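Hypothetical protein Ta0583 (Thermoplasma acidophilum, PDB 2FSJ) polymerizes into bundles of helical filaments in a reaction that requires a nucleoside triphosphate and works best with ATP. Local coordinates at residues I195-R200 and G305-I310; L222-G227 and E276-R281; D228-L233 and L249-L254; S299-G304 and V323-E328. All blocks are in the same frame, centred on the assembly; numbering follows the deposited sequence.

Contact 1: residues I195-R200 and G305-I310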
loop_
_atom_site.group_PDB
_atom_site.type_symbol
_atom_site.label_atom_id
_atom_site.label_comp_id
_atom_site.label_asym_id
_atom_site.label_seq_id
_atom_site.Cartn_x
_atom_site.Cartn_y
_atom_site.Cartn_z
ATOM N N ILE A 195 -6.324 0.707 -11.077
ATOM C CA ILE A 195 -6.132 2.099 -10.686
ATOM C C ILE A 195 -5.988 2.134 -9.156
ATOM O O ILE A 195 -6.954 1.914 -8.416
ATOM C CB ILE A 195 -7.316 2.948 -11.168
ATOM C CG1 ILE A 195 -7.475 2.849 -12.694
ATOM C CG2 ILE A 195 -7.117 4.414 -10.738
ATOM C CD1 ILE A 195 -8.831 3.310 -13.198
ATOM N N ASP A 196 -4.763 2.320 -8.677
ATOM C CA ASP A 196 -4.450 2.225 -7.239
ATOM C C ASP A 196 -4.237 3.626 -6.677
ATOM O O ASP A 196 -3.204 4.223 -6.900
ATOM C CB ASP A 196 -3.190 1.409 -7.124
ATOM C CG ASP A 196 -2.855 0.998 -5.712
ATOM O OD1 ASP A 196 -3.410 1.554 -4.739
ATOM O OD2 ASP A 196 -2.006 0.100 -5.512
ATOM N N VAL A 197 -5.231 4.159 -5.982
ATOM C CA VAL A 197 -5.175 5.519 -5.495
ATOM C C VAL A 197 -4.605 5.454 -4.082
ATOM O O VAL A 197 -5.264 4.956 -3.152
ATOM C CB VAL A 197 -6.576 6.225 -5.428
ATOM C CG1 VAL A 197 -6.376 7.670 -5.027
ATOM C CG2 VAL A 197 -7.258 6.208 -6.774
ATOM N N GLY A 198 -3.370 5.866 -3.948
ATOM C CA GLY A 198 -2.749 5.958 -2.637
ATOM C C GLY A 198 -2.758 7.397 -2.114
ATOM O O GLY A 198 -3.418 8.278 -2.681
ATOM N N SER A 199 -2.011 7.614 -1.031
ATOM C CA SER A 199 -1.911 8.930 -0.417
ATOM C C SER A 199 -1.182 9.940 -1.306
ATOM O O SER A 199 -1.643 11.062 -1.515
ATOM C CB SER A 199 -1.218 8.812 0.951
ATOM O OG SER A 199 -1.426 10.003 1.709
ATOM N N ARG A 200 -0.049 9.535 -1.858
ATOM C CA ARG A 200 0.792 10.437 -2.644
ATOM C C ARG A 200 0.820 10.199 -4.151
ATOM O O ARG A 200 1.100 11.118 -4.932
ATOM C CB ARG A 200 2.213 10.360 -2.068
ATOM C CG ARG A 200 2.379 11.274 -0.855
ATOM C CD ARG A 200 3.697 11.103 -0.164
ATOM N NE ARG A 200 4.795 11.884 -0.733
ATOM C CZ ARG A 200 5.016 13.176 -0.497
ATOM N NH1 ARG A 200 4.191 13.889 0.267
ATOM N NH2 ARG A 200 6.065 13.764 -1.045
ATOM N N GLY A 305 -6.518 2.574 -0.810
ATOM C CA GLY A 305 -7.329 3.351 0.144
ATOM C C GLY A 305 -8.191 4.461 -0.450
ATOM O O GLY A 305 -9.341 4.674 -0.034
ATOM N N GLY A 306 -7.662 5.165 -1.441
ATOM C CA GLY A 306 -8.409 6.180 -2.165
ATOM C C GLY A 306 -9.650 5.695 -2.906
ATOM O O GLY A 306 -10.604 6.420 -3.063
ATOM N N SER A 307 -9.640 4.456 -3.377
ATOM C CA SER A 307 -10.782 3.930 -4.104
ATOM C C SER A 307 -12.044 3.774 -3.192
ATOM O O SER A 307 -13.152 3.801 -3.680
ATOM C CB SER A 307 -10.388 2.612 -4.794
ATOM O OG SER A 307 -9.461 2.837 -5.872
ATOM N N ASN A 308 -11.879 3.629 -1.874
ATOM C CA ASN A 308 -13.033 3.774 -0.943
ATOM C C ASN A 308 -13.776 5.089 -1.071
ATOM O O ASN A 308 -14.973 5.176 -0.788
ATOM C CB ASN A 308 -12.574 3.724 0.499
ATOM C CG ASN A 308 -12.390 2.356 0.977
ATOM O OD1 ASN A 308 -11.370 2.056 1.573
ATOM N ND2 ASN A 308 -13.384 1.485 0.732
ATOM N N LEU A 309 -13.043 6.132 -1.429
ATOM C CA LEU A 309 -13.609 7.465 -1.551
ATOM C C LEU A 309 -14.134 7.873 -2.921
ATOM O O LEU A 309 -15.079 8.663 -3.016
ATOM C CB LEU A 309 -12.542 8.476 -1.147
ATOM C CG LEU A 309 -12.209 8.420 0.344
ATOM C CD1 LEU A 309 -10.937 9.186 0.624
ATOM C CD2 LEU A 309 -13.399 8.959 1.181
ATOM N N ILE A 310 -13.480 7.421 -3.992
ATOM C CA ILE A 310 -13.802 7.896 -5.341
ATOM C C ILE A 310 -13.854 6.767 -6.405
ATOM O O ILE A 310 -13.947 7.048 -7.573
ATOM C CB ILE A 310 -12.729 8.967 -5.818
ATOM C CG1 ILE A 310 -11.328 8.358 -5.816
ATOM C CG2 ILE A 310 -12.806 10.250 -4.990
ATOM C CD1 ILE A 310 -10.269 9.185 -6.535
#
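Ile195 meets Ser307 through its carbonyl. Ile195 O lies 3.7 Å from Ser307 OG, but that hydroxyl is hydrogen-bonded to Val303 O on the next strand. Val197 carries the contact. Its CB points at the turn and sits 3.7 Å from CA of Gly306. CG1 is anti to the backbone N (chi1 -175°), which lays this methyl over the same glycine, 3.8 Å from CA. CG2 lies beside the backbone N and reaches CD1 of Ile310 at 4.2 Å. A CB on Gly306 would collide with CG1 of Val197, so the close approach depends on glycine. Gly306 N donates to Val197 O at 3.0 Å. The bond is somewhat bent (N-H...O 149°), with the donor tilted 30° from the carbonyl plane. Gly306 O in turn accepts from N of both Leu309 and Ile310. Gly198 and Ser199 then carry the chain past Val226 and Gly227, with backbone hydrogen bonds to each. Ser199 and the run Gly305 to Asn308 belong to the ATP site. The loop after strand 191-197, set beside the Gly304-Gly306 run that follows strand 297-303, is typical of the nucleotide cleft of the actin-like ATPase fold.

Contact 2: residues L222-G227 and E276-R281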
loop_
_atom_site.group_PDB
_atom_site.type_symbol
_atom_site.label_atom_id
_atom_site.label_comp_id
_atom_site.label_asym_id
_atom_site.label_seq_id
_atom_site.Cartn_x
_atom_site.Cartn_y
_atom_site.Cartn_z
ATOM N N LEU A 222 0.881 8.463 -11.553
ATOM C CA LEU A 222 0.475 9.857 -11.508
ATOM C C LEU A 222 0.856 10.407 -10.137
ATOM O O LEU A 222 0.626 9.777 -9.121
ATOM C CB LEU A 222 -1.029 9.976 -11.721
ATOM C CG LEU A 222 -1.609 9.439 -13.028
ATOM C CD1 LEU A 222 -3.143 9.489 -12.990
ATOM C CD2 LEU A 222 -1.034 10.198 -14.223
ATOM N N GLN A 223 1.451 11.582 -10.086
ATOM C CA GLN A 223 1.887 12.126 -8.805
ATOM C C GLN A 223 0.751 12.912 -8.119
ATOM O O GLN A 223 0.853 14.139 -7.882
ATOM C CB GLN A 223 3.181 12.946 -8.979
ATOM C CG GLN A 223 4.361 12.109 -9.644
ATOM C CD GLN A 223 4.828 10.927 -8.805
ATOM O OE1 GLN A 223 5.119 11.091 -7.623
ATOM N NE2 GLN A 223 4.896 9.704 -9.427
ATOM N N ILE A 224 -0.328 12.191 -7.807
ATOM C CA ILE A 224 -1.525 12.764 -7.169
ATOM C C ILE A 224 -2.192 11.630 -6.435
ATOM O O ILE A 224 -2.145 10.468 -6.904
ATOM C CB ILE A 224 -2.468 13.459 -8.216
ATOM C CG1 ILE A 224 -3.454 14.405 -7.505
ATOM C CG2 ILE A 224 -3.230 12.454 -9.069
ATOM C CD1 ILE A 224 -4.415 15.217 -8.455
ATOM N N GLY A 225 -2.767 11.933 -5.275
ATOM C CA GLY A 225 -3.481 10.948 -4.486
ATOM C C GLY A 225 -4.330 11.608 -3.390
ATOM O O GLY A 225 -4.509 12.824 -3.389
ATOM N N VAL A 226 -4.768 10.821 -2.422
ATOM C CA VAL A 226 -5.653 11.297 -1.375
ATOM C C VAL A 226 -5.007 12.433 -0.566
ATOM O O VAL A 226 -5.707 13.230 -0.052
ATOM C CB VAL A 226 -6.086 10.174 -0.416
ATOM C CG1 VAL A 226 -7.075 10.734 0.647
ATOM C CG2 VAL A 226 -6.732 9.012 -1.185
ATOM N N GLY A 227 -3.682 12.462 -0.442
ATOM C CA GLY A 227 -2.993 13.522 0.282
ATOM C C GLY A 227 -3.185 14.891 -0.299
ATOM O O GLY A 227 -3.154 15.891 0.411
ATOM N N GLU A 276 -14.138 15.158 -5.787
ATOM C CA GLU A 276 -14.527 15.120 -7.204
ATOM C C GLU A 276 -13.433 15.696 -8.098
ATOM O O GLU A 276 -13.170 15.175 -9.176
ATOM C CB GLU A 276 -15.797 15.942 -7.439
ATOM C CG GLU A 276 -16.426 15.696 -8.793
ATOM C CD GLU A 276 -17.762 14.984 -8.635
ATOM O OE1 GLU A 276 -18.710 15.642 -8.114
ATOM O OE2 GLU A 276 -17.856 13.764 -8.984
ATOM N N ASP A 277 -12.789 16.758 -7.637
ATOM C CA ASP A 277 -11.655 17.323 -8.348
ATOM C C ASP A 277 -10.527 16.310 -8.452
ATOM O O ASP A 277 -9.942 16.187 -9.505
ATOM C CB ASP A 277 -11.118 18.588 -7.675
ATOM C CG ASP A 277 -10.008 19.233 -8.472
ATOM O OD1 ASP A 277 -10.223 19.601 -9.652
ATOM O OD2 ASP A 277 -8.846 19.359 -8.045
ATOM N N LEU A 278 -10.240 15.579 -7.380
ATOM C CA LEU A 278 -9.173 14.546 -7.437
ATOM C C LEU A 278 -9.507 13.484 -8.491
ATOM O O LEU A 278 -8.689 13.150 -9.360
ATOM C CB LEU A 278 -9.033 13.890 -6.082
ATOM C CG LEU A 278 -8.123 12.669 -5.927
ATOM C CD1 LEU A 278 -6.690 13.043 -6.452
ATOM C CD2 LEU A 278 -8.110 12.237 -4.527
ATOM N N ALA A 279 -10.722 12.967 -8.410
ATOM C CA ALA A 279 -11.230 11.999 -9.370
ATOM C C ALA A 279 -11.168 12.504 -10.801
ATOM O O ALA A 279 -10.674 11.794 -11.685
ATOM C CB ALA A 279 -12.672 11.585 -9.023
ATOM N N ASN A 280 -11.656 13.708 -11.037
ATOM C CA ASN A 280 -11.639 14.288 -12.357
ATOM C C ASN A 280 -10.200 14.373 -12.936
ATOM O O ASN A 280 -9.993 14.086 -14.142
ATOM C CB ASN A 280 -12.353 15.675 -12.363
ATOM C CG ASN A 280 -13.860 15.560 -12.207
ATOM O OD1 ASN A 280 -14.432 14.473 -12.337
ATOM N ND2 ASN A 280 -14.505 16.667 -11.974
ATOM N N ARG A 281 -9.205 14.724 -12.107
ATOM C CA ARG A 281 -7.833 14.846 -12.607
ATOM C C ARG A 281 -7.268 13.485 -12.971
ATOM O O ARG A 281 -6.589 13.354 -13.986
ATOM C CB ARG A 281 -6.893 15.505 -11.605
ATOM C CG ARG A 281 -7.145 17.015 -11.483
ATOM C CD ARG A 281 -6.197 17.702 -10.544
ATOM N NE ARG A 281 -6.437 19.149 -10.472
ATOM C CZ ARG A 281 -5.783 20.089 -11.177
ATOM N NH1 ARG A 281 -4.824 19.773 -12.064
ATOM N NH2 ARG A 281 -6.102 21.366 -10.987
#
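The loop that leads into helix 226-241 packs on the flank of helix 268-290, mainly through Ile224 and Leu278. Both side chains point across the gap and slide past each other in opposite directions. Ile224 has CG1 anti to its backbone N (chi1 -162°), which sends the branch out toward the helix. Ile224 CG1 and CD1 then each lie 3.7 Å from CD1 of Leu278. Both methyls of Leu278 lie 3.8 Å from Gly225 O, and CD2 is also 4.1 Å from CA of Val226. Here the chain leaves strand 213-222 and enters the helix, within the C-terminal half of the actin-like fold. Val226 packs through its CG2 against CA of Gly306, a residue of the ATP site. An alanine in place of Leu278 is likely to leave Ile224 CG1 and CD1 short of an apolar partner and open a gap beside Gly225 and Val226. Arg281 lies on the exposed side. Its extended chain meets Ile224 at about a right angle, with Arg281 CD 3.7 Å from Ile224 CD1. The apolar part of the arginine therefore serves the packing. Its guanidinium turns to Asp277, one helical turn back. Asp277 OD2 sits in plane at the guanidinium edge, in a weak, long salt bridge of 3.4 Å to Arg281 NE. Leu278 also touches Ile310 of helix 307-310, as does Ala279 next to it.

Contact 3: residues D228-L233 and L249-L254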
loop_
_atom_site.group_PDB
_atom_site.type_symbol
_atom_site.label_atom_id
_atom_site.label_comp_id
_atom_site.label_asym_id
_atom_site.label_seq_id
_atom_site.Cartn_x
_atom_site.Cartn_y
_atom_site.Cartn_z
ATOM N N ASP A 228 -3.400 14.952 -1.599
ATOM C CA ASP A 228 -3.721 16.220 -2.261
ATOM C C ASP A 228 -5.097 16.726 -1.862
ATOM O O ASP A 228 -5.270 17.926 -1.661
ATOM C CB ASP A 228 -3.613 16.085 -3.746
ATOM C CG ASP A 228 -2.184 15.694 -4.185
ATOM O OD1 ASP A 228 -1.253 16.521 -4.023
ATOM O OD2 ASP A 228 -1.887 14.557 -4.620
ATOM N N ALA A 229 -6.044 15.814 -1.693
ATOM C CA ALA A 229 -7.373 16.164 -1.169
ATOM C C ALA A 229 -7.294 16.571 0.303
ATOM O O ALA A 229 -7.926 17.547 0.682
ATOM C CB ALA A 229 -8.389 15.024 -1.370
ATOM N N ILE A 230 -6.477 15.861 1.087
ATOM C CA ILE A 230 -6.257 16.194 2.513
ATOM C C ILE A 230 -5.609 17.589 2.654
ATOM O O ILE A 230 -6.045 18.421 3.475
ATOM C CB ILE A 230 -5.377 15.130 3.191
ATOM C CG1 ILE A 230 -6.099 13.775 3.222
ATOM C CG2 ILE A 230 -5.002 15.539 4.610
ATOM C CD1 ILE A 230 -5.150 12.596 3.378
ATOM N N SER A 231 -4.620 17.872 1.814
ATOM C CA SER A 231 -3.978 19.193 1.854
ATOM C C SER A 231 -4.933 20.289 1.421
ATOM O O SER A 231 -4.948 21.391 2.022
ATOM C CB SER A 231 -2.714 19.230 0.993
ATOM O OG SER A 231 -1.740 18.413 1.642
ATOM N N ALA A 232 -5.714 20.023 0.398
ATOM C CA ALA A 232 -6.709 21.007 -0.056
ATOM C C ALA A 232 -7.765 21.304 1.044
ATOM O O ALA A 232 -8.127 22.440 1.265
ATOM C CB ALA A 232 -7.383 20.573 -1.362
ATOM N N LEU A 233 -8.212 20.280 1.768
ATOM C CA LEU A 233 -9.179 20.476 2.838
ATOM C C LEU A 233 -8.543 21.222 4.021
ATOM O O LEU A 233 -9.170 22.087 4.646
ATOM C CB LEU A 233 -9.775 19.124 3.281
ATOM C CG LEU A 233 -10.808 19.150 4.443
ATOM C CD1 LEU A 233 -11.899 20.148 4.202
ATOM C CD2 LEU A 233 -11.427 17.793 4.722
ATOM N N LEU A 249 -6.078 14.172 11.409
ATOM C CA LEU A 249 -7.438 14.676 11.655
ATOM C C LEU A 249 -8.118 15.159 10.368
ATOM O O LEU A 249 -9.303 14.955 10.171
ATOM C CB LEU A 249 -7.406 15.826 12.659
ATOM C CG LEU A 249 -8.753 16.319 13.223
ATOM C CD1 LEU A 249 -9.582 15.207 13.878
ATOM C CD2 LEU A 249 -8.522 17.448 14.254
ATOM N N ALA A 250 -7.366 15.829 9.504
ATOM C CA ALA A 250 -7.869 16.230 8.194
ATOM C C ALA A 250 -8.272 15.046 7.326
ATOM O O ALA A 250 -9.234 15.111 6.613
ATOM C CB ALA A 250 -6.807 17.055 7.451
ATOM N N GLN A 251 -7.500 13.981 7.348
ATOM C CA GLN A 251 -7.882 12.767 6.613
ATOM C C GLN A 251 -9.253 12.253 7.101
ATOM O O GLN A 251 -10.131 11.967 6.303
ATOM C CB GLN A 251 -6.786 11.700 6.733
ATOM C CG GLN A 251 -7.148 10.371 6.023
ATOM C CD GLN A 251 -5.928 9.581 5.615
ATOM O OE1 GLN A 251 -4.894 9.691 6.242
ATOM N NE2 GLN A 251 -6.043 8.794 4.538
ATOM N N GLU A 252 -9.473 12.240 8.413
ATOM C CA GLU A 252 -10.791 11.865 8.955
ATOM C C GLU A 252 -11.846 12.785 8.424
ATOM O O GLU A 252 -12.919 12.345 8.052
ATOM C CB GLU A 252 -10.844 11.975 10.471
ATOM C CG GLU A 252 -9.975 11.031 11.264
ATOM C CD GLU A 252 -10.320 11.131 12.757
ATOM O OE1 GLU A 252 -11.545 11.221 13.072
ATOM O OE2 GLU A 252 -9.378 11.160 13.605
ATOM N N ALA A 253 -11.532 14.073 8.354
ATOM C CA ALA A 253 -12.514 15.072 7.946
ATOM C C ALA A 253 -12.957 14.944 6.490
ATOM O O ALA A 253 -13.905 15.595 6.060
ATOM C CB ALA A 253 -12.004 16.491 8.275
ATOM N N LEU A 254 -12.281 14.100 5.707
ATOM C CA LEU A 254 -12.784 13.735 4.370
ATOM C C LEU A 254 -14.128 12.960 4.372
ATOM O O LEU A 254 -14.943 13.129 3.471
ATOM C CB LEU A 254 -11.754 12.867 3.621
ATOM C CG LEU A 254 -10.430 13.480 3.181
ATOM C CD1 LEU A 254 -9.548 12.336 2.652
ATOM C CD2 LEU A 254 -10.551 14.588 2.149
#
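Ile230 and Leu233 of helix 226-241 press on Ala250, Ala253 and Leu254 of segment 249-254. The short segments cross at 97°, with their axes 9.0 Å apart. Ala250 and Ala253 offer single methyls here. Leu233 CD2 lies 3.6 Å from Ala253 O and 3.8 Å from Ala253 CB. Ile230 sends its branches to different partners. CG2 is anti to the backbone N and meets Ala250 CB at 3.7 Å. CG1 lies 3.8 Å from CD1 of Leu254, and these two side chains cross at about a right angle. The helices lie between strand 213-222 and helix 268-290 in the chain, a position consistent with subdomain IIB of the actin fold. The inner edge is looser: Ala229 CB and Leu254 CD2 are 4.2 Å apart. Behind it, helix 268-290 takes over through Ile274 and Leu275. The solvent side belongs to Gln251, an ATP-binding residue. Its CG is anti to the backbone N (chi1 178°) and the chain stays extended beyond it (chi2 155°). Ile230 CD1 meets Gln251 CB and the amide group alike, 3.8 Å from CD and 4.1 Å from both OE1 and NE2. With an alanine in place of Ile230, a gap would probably open between Ala250 and Leu254, and Gln251 would be less restrained.

Contact 4: residues S299-G304 and V323-E328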
loop_
_atom_site.group_PDB
_atom_site.type_symbol
_atom_site.label_atom_id
_atom_site.label_comp_id
_atom_site.label_asym_id
_atom_site.label_seq_id
_atom_site.Cartn_x
_atom_site.Cartn_y
_atom_site.Cartn_z
ATOM N N SER A 299 -12.152 -4.504 -18.173
ATOM C CA SER A 299 -12.290 -4.449 -16.731
ATOM C C SER A 299 -11.504 -3.281 -16.177
ATOM O O SER A 299 -10.333 -3.124 -16.524
ATOM C CB SER A 299 -11.789 -5.732 -16.046
ATOM O OG SER A 299 -12.152 -6.904 -16.716
ATOM N N LEU A 300 -12.174 -2.459 -15.366
ATOM C CA LEU A 300 -11.576 -1.333 -14.624
ATOM C C LEU A 300 -11.588 -1.718 -13.154
ATOM O O LEU A 300 -12.659 -2.037 -12.621
ATOM C CB LEU A 300 -12.402 -0.052 -14.782
ATOM C CG LEU A 300 -12.252 0.838 -16.013
ATOM C CD1 LEU A 300 -13.359 1.916 -16.033
ATOM C CD2 LEU A 300 -10.879 1.484 -16.140
ATOM N N ILE A 301 -10.427 -1.672 -12.492
ATOM C CA ILE A 301 -10.268 -2.253 -11.177
ATOM C C ILE A 301 -9.674 -1.234 -10.194
ATOM O O ILE A 301 -8.458 -1.059 -10.100
ATOM C CB ILE A 301 -9.417 -3.541 -11.260
ATOM C CG1 ILE A 301 -9.999 -4.523 -12.290
ATOM C CG2 ILE A 301 -9.293 -4.194 -9.890
ATOM C CD1 ILE A 301 -9.021 -5.574 -12.793
ATOM N N PRO A 302 -10.532 -0.511 -9.505
ATOM C CA PRO A 302 -10.038 0.454 -8.520
ATOM C C PRO A 302 -9.621 -0.240 -7.238
ATOM O O PRO A 302 -10.398 -1.020 -6.666
ATOM C CB PRO A 302 -11.223 1.370 -8.306
ATOM C CG PRO A 302 -12.188 1.013 -9.486
ATOM C CD PRO A 302 -11.989 -0.418 -9.692
ATOM N N VAL A 303 -8.395 0.042 -6.806
ATOM C CA VAL A 303 -7.826 -0.521 -5.596
ATOM C C VAL A 303 -7.156 0.601 -4.803
ATOM O O VAL A 303 -7.224 1.757 -5.181
ATOM C CB VAL A 303 -6.829 -1.669 -5.859
ATOM C CG1 VAL A 303 -7.507 -2.919 -6.524
ATOM C CG2 VAL A 303 -5.609 -1.221 -6.636
ATOM N N GLY A 304 -6.588 0.257 -3.653
ATOM C CA GLY A 304 -6.012 1.250 -2.757
ATOM C C GLY A 304 -7.040 1.893 -1.844
ATOM O O GLY A 304 -8.275 1.830 -2.096
ATOM N N VAL A 323 -15.152 -3.304 -12.015
ATOM C CA VAL A 323 -15.055 -4.458 -11.147
ATOM C C VAL A 323 -14.922 -3.827 -9.758
ATOM O O VAL A 323 -13.996 -3.091 -9.518
ATOM C CB VAL A 323 -13.810 -5.330 -11.518
ATOM C CG1 VAL A 323 -13.693 -6.565 -10.624
ATOM C CG2 VAL A 323 -13.849 -5.736 -12.958
ATOM N N LYS A 324 -15.850 -4.058 -8.847
ATOM C CA LYS A 324 -15.692 -3.489 -7.494
ATOM C C LYS A 324 -15.209 -4.592 -6.550
ATOM O O LYS A 324 -15.887 -5.600 -6.379
ATOM C CB LYS A 324 -17.010 -2.901 -6.964
ATOM C CG LYS A 324 -17.427 -1.590 -7.626
ATOM C CD LYS A 324 -18.728 -1.053 -7.048
ATOM C CE LYS A 324 -19.899 -1.138 -8.051
ATOM N NZ LYS A 324 -21.205 -0.656 -7.424
ATOM N N ILE A 325 -14.052 -4.385 -5.934
ATOM C CA ILE A 325 -13.469 -5.394 -5.058
ATOM C C ILE A 325 -14.242 -5.311 -3.749
ATOM O O ILE A 325 -14.502 -4.224 -3.275
ATOM C CB ILE A 325 -11.931 -5.144 -4.828
ATOM C CG1 ILE A 325 -11.087 -5.455 -6.083
ATOM C CG2 ILE A 325 -11.391 -6.016 -3.728
ATOM C CD1 ILE A 325 -11.782 -5.287 -7.413
ATOM N N LYS A 326 -14.579 -6.462 -3.177
ATOM C CA LYS A 326 -15.124 -6.519 -1.830
ATOM C C LYS A 326 -14.262 -5.656 -0.932
ATOM O O LYS A 326 -13.012 -5.696 -1.016
ATOM C CB LYS A 326 -15.128 -7.961 -1.288
ATOM N N PRO A 327 -14.902 -4.853 -0.094
ATOM C CA PRO A 327 -14.184 -4.143 0.972
ATOM C C PRO A 327 -13.254 -5.044 1.800
ATOM O O PRO A 327 -12.192 -4.612 2.198
ATOM C CB PRO A 327 -15.324 -3.569 1.834
ATOM C CG PRO A 327 -16.435 -3.345 0.851
ATOM C CD PRO A 327 -16.340 -4.508 -0.116
ATOM N N GLU A 328 -13.606 -6.303 2.034
ATOM C CA GLU A 328 -12.711 -7.176 2.800
ATOM C C GLU A 328 -11.332 -7.325 2.144
ATOM O O GLU A 328 -10.449 -7.912 2.765
ATOM C CB GLU A 328 -13.294 -8.575 2.958
HETATM O O HOH W 1 -12.756 -1.639 -6.614
#
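Val323 and Ile301 lie side by side and point the same way. Ile301 CG1 is 4.0 Å from Val323 CB. The valine keeps CG2 beside its own backbone N, anti to the carbonyl carbon, and this methyl reaches Ser299 CB at 3.7 Å. Ile325 comes to Ile301 at a slant, and its CD1 touches Ile301 CG2 at 3.7 Å. Its chi2 of 28° is far from staggered and folds CD1 toward the strand. Leu179 of helix 173-182 packs on both isoleucines. The two backbones run in the same direction. Val323 N donates to Leu300 O at 2.9 Å, in a nearly straight bond (169°). The next rung of a parallel pairing would need an N-H where Pro302 has none, and its CD sits 3.3 Å from Val323 O. Water 1 enters here and accepts from Ile325 N at 3.1 Å. Its approach to Pro302 O is too short to be trusted in detail, and its bond to Val323 O is weak. Within these segments the chemistry implies one direct rung, though Leu300 also pairs with Thr321 just before. Apolar side chains flank that rung, and a water bridges the chains where the proline interrupts the pairing.

Overall arrangement
Contacts 1 and 4 share the sheet, where strands 191-197 and 297-303 are neighbours joined by backbone hydrogen bonds. Both combine a direct backbone bond with apolar packing. Contacts 2 and 3 share helix 226-241 and rely on apolar packing across the contact. All four are largely buried, but contacts 2 and 3 each have an exposed residue, Arg281 and Gln251. Contact 1 lies nearest the centre of the chain, its own centre about 10 Å from it, and contact 3 lies farthest out. Val226 joins contacts 1, 2 and 3: its CG2 touches Gly306 and its CG1 touches Leu254. Contacts 1 and 3 both hold ATP-binding residues. Contacts 3 and 4 do not touch.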